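Side-chain contacts in acyl-CoA dehydrogenase domain protein Tcur3481 (Thermomonospora curvata, PDB 6WY9), which probably works as a flavin-dependent acyl-CoA dehydrogenase, or a close relative of one, and binds FAD as its cofactor: residues Glu76-His81 against Val85-Thr90; Glu188-Glu191 against Met197-Asn200. All blocks are in the same frame, centred on the assembly; numbering follows the deposited sequence.

Interaction 1: residues Glu76-His81 against Val85-Thr90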
loop_
_atom_site.group_PDB
_atom_site.type_symbol
_atom_site.label_atom_id
_atom_site.label_comp_id
_atom_site.label_asym_id
_atom_site.label_seq_id
_atom_site.Cartn_x
_atom_site.Cartn_y
_atom_site.Cartn_z
ATOM N N GLU B 76 17.517 -6.671 -19.519
ATOM C CA GLU B 76 17.337 -7.193 -18.182
ATOM C C GLU B 76 18.688 -7.527 -17.548
ATOM O O GLU B 76 18.939 -7.186 -16.379
ATOM C CB GLU B 76 16.411 -8.414 -18.206
ATOM C CG GLU B 76 16.248 -9.018 -16.825
ATOM C CD GLU B 76 15.333 -10.250 -16.775
ATOM O OE1 GLU B 76 14.801 -10.679 -17.821
ATOM O OE2 GLU B 76 15.151 -10.796 -15.662
ATOM N N GLU B 77 19.581 -8.182 -18.290
ATOM C CA GLU B 77 20.931 -8.375 -17.751
ATOM C C GLU B 77 21.623 -7.052 -17.491
ATOM O O GLU B 77 22.380 -6.931 -16.526
ATOM C CB GLU B 77 21.826 -9.185 -18.696
ATOM C CG GLU B 77 21.674 -10.634 -18.528
ATOM C CD GLU B 77 21.847 -11.131 -17.090
ATOM O OE1 GLU B 77 22.854 -10.868 -16.374
ATOM O OE2 GLU B 77 20.947 -11.847 -16.704
ATOM N N GLN B 78 21.457 -6.078 -18.383
ATOM C CA GLN B 78 22.089 -4.791 -18.129
ATOM C C GLN B 78 21.616 -4.198 -16.803
ATOM O O GLN B 78 22.433 -3.743 -15.987
ATOM C CB GLN B 78 21.838 -3.807 -19.271
ATOM C CG GLN B 78 22.239 -2.401 -18.817
ATOM C CD GLN B 78 21.795 -1.297 -19.721
ATOM O OE1 GLN B 78 20.778 -1.401 -20.441
ATOM N NE2 GLN B 78 22.513 -0.184 -19.661
ATOM N N GLY B 79 20.299 -4.203 -16.554
ATOM C CA GLY B 79 19.808 -3.658 -15.292
ATOM C C GLY B 79 20.290 -4.429 -14.078
ATOM O O GLY B 79 20.527 -3.845 -13.013
ATOM N N ARG B 80 20.467 -5.748 -14.215
ATOM C CA ARG B 80 20.983 -6.539 -13.095
ATOM C C ARG B 80 22.320 -6.014 -12.573
ATOM O O ARG B 80 22.654 -6.203 -11.394
ATOM C CB ARG B 80 21.152 -7.980 -13.540
ATOM C CG ARG B 80 20.270 -8.933 -12.872
ATOM C CD ARG B 80 20.443 -10.279 -13.516
ATOM N NE ARG B 80 19.219 -11.051 -13.414
ATOM C CZ ARG B 80 18.382 -11.277 -14.421
ATOM N NH1 ARG B 80 18.633 -10.806 -15.647
ATOM N NH2 ARG B 80 17.289 -12.001 -14.195
ATOM N N HIS B 81 23.097 -5.382 -13.446
ATOM C CA HIS B 81 24.447 -4.900 -13.141
ATOM C C HIS B 81 24.586 -3.383 -13.171
ATOM O O HIS B 81 25.716 -2.895 -13.118
ATOM C CB HIS B 81 25.426 -5.486 -14.156
ATOM C CG HIS B 81 25.481 -6.970 -14.096
ATOM N ND1 HIS B 81 24.752 -7.767 -14.952
ATOM C CD2 HIS B 81 26.106 -7.799 -13.238
ATOM C CE1 HIS B 81 24.957 -9.035 -14.643
ATOM N NE2 HIS B 81 25.770 -9.082 -13.600
ATOM N N VAL B 85 25.824 1.846 -20.046
ATOM C CA VAL B 85 25.859 2.012 -21.511
ATOM C C VAL B 85 24.450 2.323 -22.003
ATOM O O VAL B 85 23.466 1.823 -21.469
ATOM C CB VAL B 85 26.377 0.741 -22.241
ATOM C CG1 VAL B 85 27.883 0.691 -22.305
ATOM C CG2 VAL B 85 25.830 -0.542 -21.583
ATOM N N PRO B 86 24.343 3.139 -23.078
ATOM C CA PRO B 86 22.990 3.564 -23.515
ATOM C C PRO B 86 22.325 2.548 -24.447
ATOM O O PRO B 86 22.052 2.818 -25.626
ATOM C CB PRO B 86 23.286 4.890 -24.215
ATOM C CG PRO B 86 24.584 4.553 -24.971
ATOM C CD PRO B 86 25.400 3.755 -23.910
ATOM N N LEU B 87 22.076 1.343 -23.929
ATOM C CA LEU B 87 21.510 0.312 -24.795
ATOM C C LEU B 87 20.061 0.632 -25.167
ATOM O O LEU B 87 19.680 0.527 -26.340
ATOM C CB LEU B 87 21.611 -1.061 -24.114
ATOM C CG LEU B 87 23.014 -1.689 -24.051
ATOM C CD1 LEU B 87 22.991 -2.913 -23.067
ATOM C CD2 LEU B 87 23.519 -2.123 -25.422
ATOM N N TRP B 88 19.233 1.035 -24.189
ATOM C CA TRP B 88 17.852 1.189 -24.646
ATOM C C TRP B 88 17.699 2.409 -25.560
ATOM O O TRP B 88 17.026 2.294 -26.594
ATOM C CB TRP B 88 16.833 1.180 -23.477
ATOM C CG TRP B 88 16.670 2.436 -22.660
ATOM C CD1 TRP B 88 17.237 2.710 -21.435
ATOM C CD2 TRP B 88 15.857 3.583 -22.987
ATOM N NE1 TRP B 88 16.844 3.962 -21.007
ATOM C CE2 TRP B 88 16.020 4.522 -21.948
ATOM C CE3 TRP B 88 15.057 3.924 -24.085
ATOM C CZ2 TRP B 88 15.371 5.776 -21.957
ATOM C CZ3 TRP B 88 14.422 5.159 -24.096
ATOM C CH2 TRP B 88 14.581 6.066 -23.039
ATOM N N PRO B 89 18.348 3.556 -25.313
ATOM C CA PRO B 89 18.187 4.656 -26.291
ATOM C C PRO B 89 18.667 4.277 -27.688
ATOM O O PRO B 89 17.955 4.506 -28.671
ATOM C CB PRO B 89 19.002 5.809 -25.676
ATOM C CG PRO B 89 19.049 5.491 -24.188
ATOM C CD PRO B 89 19.188 3.960 -24.167
ATOM N N THR B 90 19.851 3.672 -27.808
ATOM C CA THR B 90 20.363 3.329 -29.130
ATOM C C THR B 90 19.522 2.248 -29.794
ATOM O O THR B 90 19.207 2.353 -30.988
ATOM C CB THR B 90 21.826 2.870 -29.033
ATOM O OG1 THR B 90 22.649 4.002 -28.743
ATOM C CG2 THR B 90 22.308 2.257 -30.347
HETATM O O HOH W 1 19.955 0.990 -21.587
#

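Interaction 2: residues Glu188-Glu191 against Met197-Asn200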
loop_
_atom_site.group_PDB
_atom_site.type_symbol
_atom_site.label_atom_id
_atom_site.label_comp_id
_atom_site.label_asym_id
_atom_site.label_seq_id
_atom_site.Cartn_x
_atom_site.Cartn_y
_atom_site.Cartn_z
ATOM N N GLU B 188 22.041 21.551 -23.540
ATOM C CA GLU B 188 22.708 21.748 -22.264
ATOM C C GLU B 188 22.815 20.403 -21.562
ATOM O O GLU B 188 21.806 19.713 -21.367
ATOM C CB GLU B 188 21.936 22.733 -21.380
ATOM C CG GLU B 188 21.977 24.169 -21.870
ATOM C CD GLU B 188 21.206 25.146 -20.978
ATOM O OE1 GLU B 188 20.374 24.723 -20.154
ATOM O OE2 GLU B 188 21.440 26.362 -21.116
ATOM N N ARG B 189 24.030 20.035 -21.176
ATOM C CA ARG B 189 24.208 18.821 -20.392
ATOM C C ARG B 189 23.512 18.965 -19.037
ATOM O O ARG B 189 23.543 20.031 -18.416
ATOM C CB ARG B 189 25.688 18.556 -20.216
ATOM C CG ARG B 189 26.383 18.339 -21.551
ATOM C CD ARG B 189 27.900 18.532 -21.494
ATOM N NE ARG B 189 28.532 17.963 -20.298
ATOM C CZ ARG B 189 28.962 16.707 -20.203
ATOM N NH1 ARG B 189 28.806 15.882 -21.245
ATOM N NH2 ARG B 189 29.548 16.270 -19.074
ATOM N N THR B 190 22.878 17.893 -18.576
ATOM C CA THR B 190 22.196 17.929 -17.285
ATOM C C THR B 190 22.335 16.556 -16.631
ATOM O O THR B 190 22.070 15.529 -17.262
ATOM C CB THR B 190 20.716 18.353 -17.452
ATOM O OG1 THR B 190 20.099 18.554 -16.176
ATOM C CG2 THR B 190 19.902 17.354 -18.260
ATOM N N GLU B 191 22.796 16.531 -15.388
ATOM C CA GLU B 191 22.984 15.266 -14.678
ATOM C C GLU B 191 21.697 14.801 -14.003
ATOM O O GLU B 191 21.088 15.551 -13.238
ATOM C CB GLU B 191 24.095 15.389 -13.630
ATOM C CG GLU B 191 24.480 14.021 -13.066
ATOM C CD GLU B 191 25.468 14.110 -11.918
ATOM O OE1 GLU B 191 25.638 15.213 -11.372
ATOM O OE2 GLU B 191 26.086 13.085 -11.563
ATOM N N MET B 197 24.423 11.431 -18.011
ATOM C CA MET B 197 24.542 12.813 -18.456
ATOM C C MET B 197 23.576 12.995 -19.637
ATOM O O MET B 197 23.875 12.589 -20.766
ATOM C CB MET B 197 25.970 13.169 -18.829
ATOM C CG MET B 197 26.194 14.681 -18.985
ATOM S SD MET B 197 25.968 15.615 -17.423
ATOM C CE MET B 197 27.293 15.032 -16.340
ATOM N N ALA B 198 22.414 13.590 -19.351
ATOM C CA ALA B 198 21.361 13.837 -20.332
ATOM C C ALA B 198 21.571 15.203 -20.989
ATOM O O ALA B 198 22.475 15.964 -20.626
ATOM C CB ALA B 198 19.977 13.740 -19.669
ATOM N N GLY B 199 20.731 15.525 -21.975
ATOM C CA GLY B 199 20.813 16.829 -22.623
ATOM C C GLY B 199 19.422 17.462 -22.696
ATOM O O GLY B 199 18.458 16.789 -23.076
ATOM N N ASN B 200 19.286 18.718 -22.275
ATOM C CA ASN B 200 18.073 19.491 -22.563
ATOM C C ASN B 200 18.281 20.096 -23.950
ATOM O O ASN B 200 19.211 20.875 -24.160
ATOM C CB ASN B 200 17.810 20.556 -21.498
ATOM C CG ASN B 200 17.640 19.955 -20.085
ATOM O OD1 ASN B 200 17.150 18.839 -19.935
ATOM N ND2 ASN B 200 18.026 20.704 -19.053
#

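Interaction 1: residues Glu76-His81 against Val85-Thr90
Gln78 reaches over to Val85 and Leu87 because its CG stands anti to the backbone N (chi1 167°) and the chain stays extended beyond it, carrying the amide straight out from helix 67-80. The contact spans the short loop joining two consecutive helices of the N-terminal helical domain of the acyl-CoA dehydrogenase fold: helix 67-80 ends before it, and helix 87-100 starts after it. The Gln78 amide works with both ends. NE2 gives a weak hydrogen bond to Val85 O at 2.9 Å, bent to 128° at the hydrogen, and also bonds Ala83 O in the connecting loop, which is its stronger partner. OE1 takes a hydrogen from a water at 2.8 Å, and that same water accepts from Trp88 N at 2.7 Å, in the first turn of the second helix. The amide thus links the loop to the helix start, and its bonds at the two ends should fix which way it is flipped. Aliphatic groups pack against the amide. Leu87, with CG anti to its carbonyl carbon (chi1 -73°), runs past the glutamine in the opposite direction, and its CD1 lies 3.9 Å from Gln78 CD. Phe20 of helix 5-23 touches both Gln78 and Leu87, while Trp44 of helix 41-49 packs on Val85 and Leu87, so the contact is buried. Farther round helix 67-80, Arg80 makes salt bridges with Glu76 and Glu77. On the valine side, one methyl completes the contact: Val85 CG2 rests 3.9 Å from Gln78 NE2.

Interaction 2: residues Glu188-Glu191 against Met197-Asn200
Met197 folds back across Arg189, its diagonal neighbour on the opposing strand of a beta hairpin. From CB, the chain leaves with CG anti to the backbone N (chi1 -167°), then bends at both following torsions. CG lies over one face of the Arg189 guanidinium, offset toward the rim and 3.6 Å from Arg189 CZ. SD turns down onto the backbone of the partner strand, 3.8 Å from Thr190 C, and the methyl CE ends beside Arg189 NH2 at 3.8 Å. The two side chains cross at about a right angle, and Arg189 NH2 is also hydrogen-bonded to Glu36 O, a bond that should limit how freely the group covered by the methionine can turn. An alanine here would strip off CG, SD and CE, and would probably leave that guanidinium face without its apolar cover and the group less restrained in its tilt. Beneath this, the strands pair antiparallel. Glu188 and Asn200 exchange two backbone bonds, as do Thr190 and Ala198; Thr190 N to Ala198 O is 2.8 Å. Gly199, in the non-hydrogen-bonded pair with Arg189, brings its CA to 3.3 Å from Glu188 O in a CA-H...O contact. On the other face, Thr190 CG2 packs 3.5 Å from Asn200 OD1, an oxygen that accepts from Val153 N. Thr190 OG1 and Asn200 ND2 both bond to the backbone of a neighbouring subunit that is a different protein, so the face carrying Thr190 and Asn200 lies at an interface between unlike subunits. Within its own chain, strand 197-203 lies between strands 185-191 and 144-154 in the mixed beta sheet, and Gly199 bonds to the backbone of Val154.

How the interactions relate
From the N terminus, the chain first meets interaction 1, where helix 67-80 gives way through a short loop to helix 87-100, both within the N-terminal helical region. Interaction 1 is already closed when the chain, after helix 87-100, enters the strands of the mixed sheet. Interaction 2 closes a second local loop there, the turn between strands 185-191 and 197-203. The two are therefore in series, neither nested nor crossed. Their centres are 19 Å apart and their nearest atoms about 8 Å, so they do not touch. One ties helix to helix, the other strand to strand, in adjoining parts of one subunit; only interaction 2 touches a subunit of another protein.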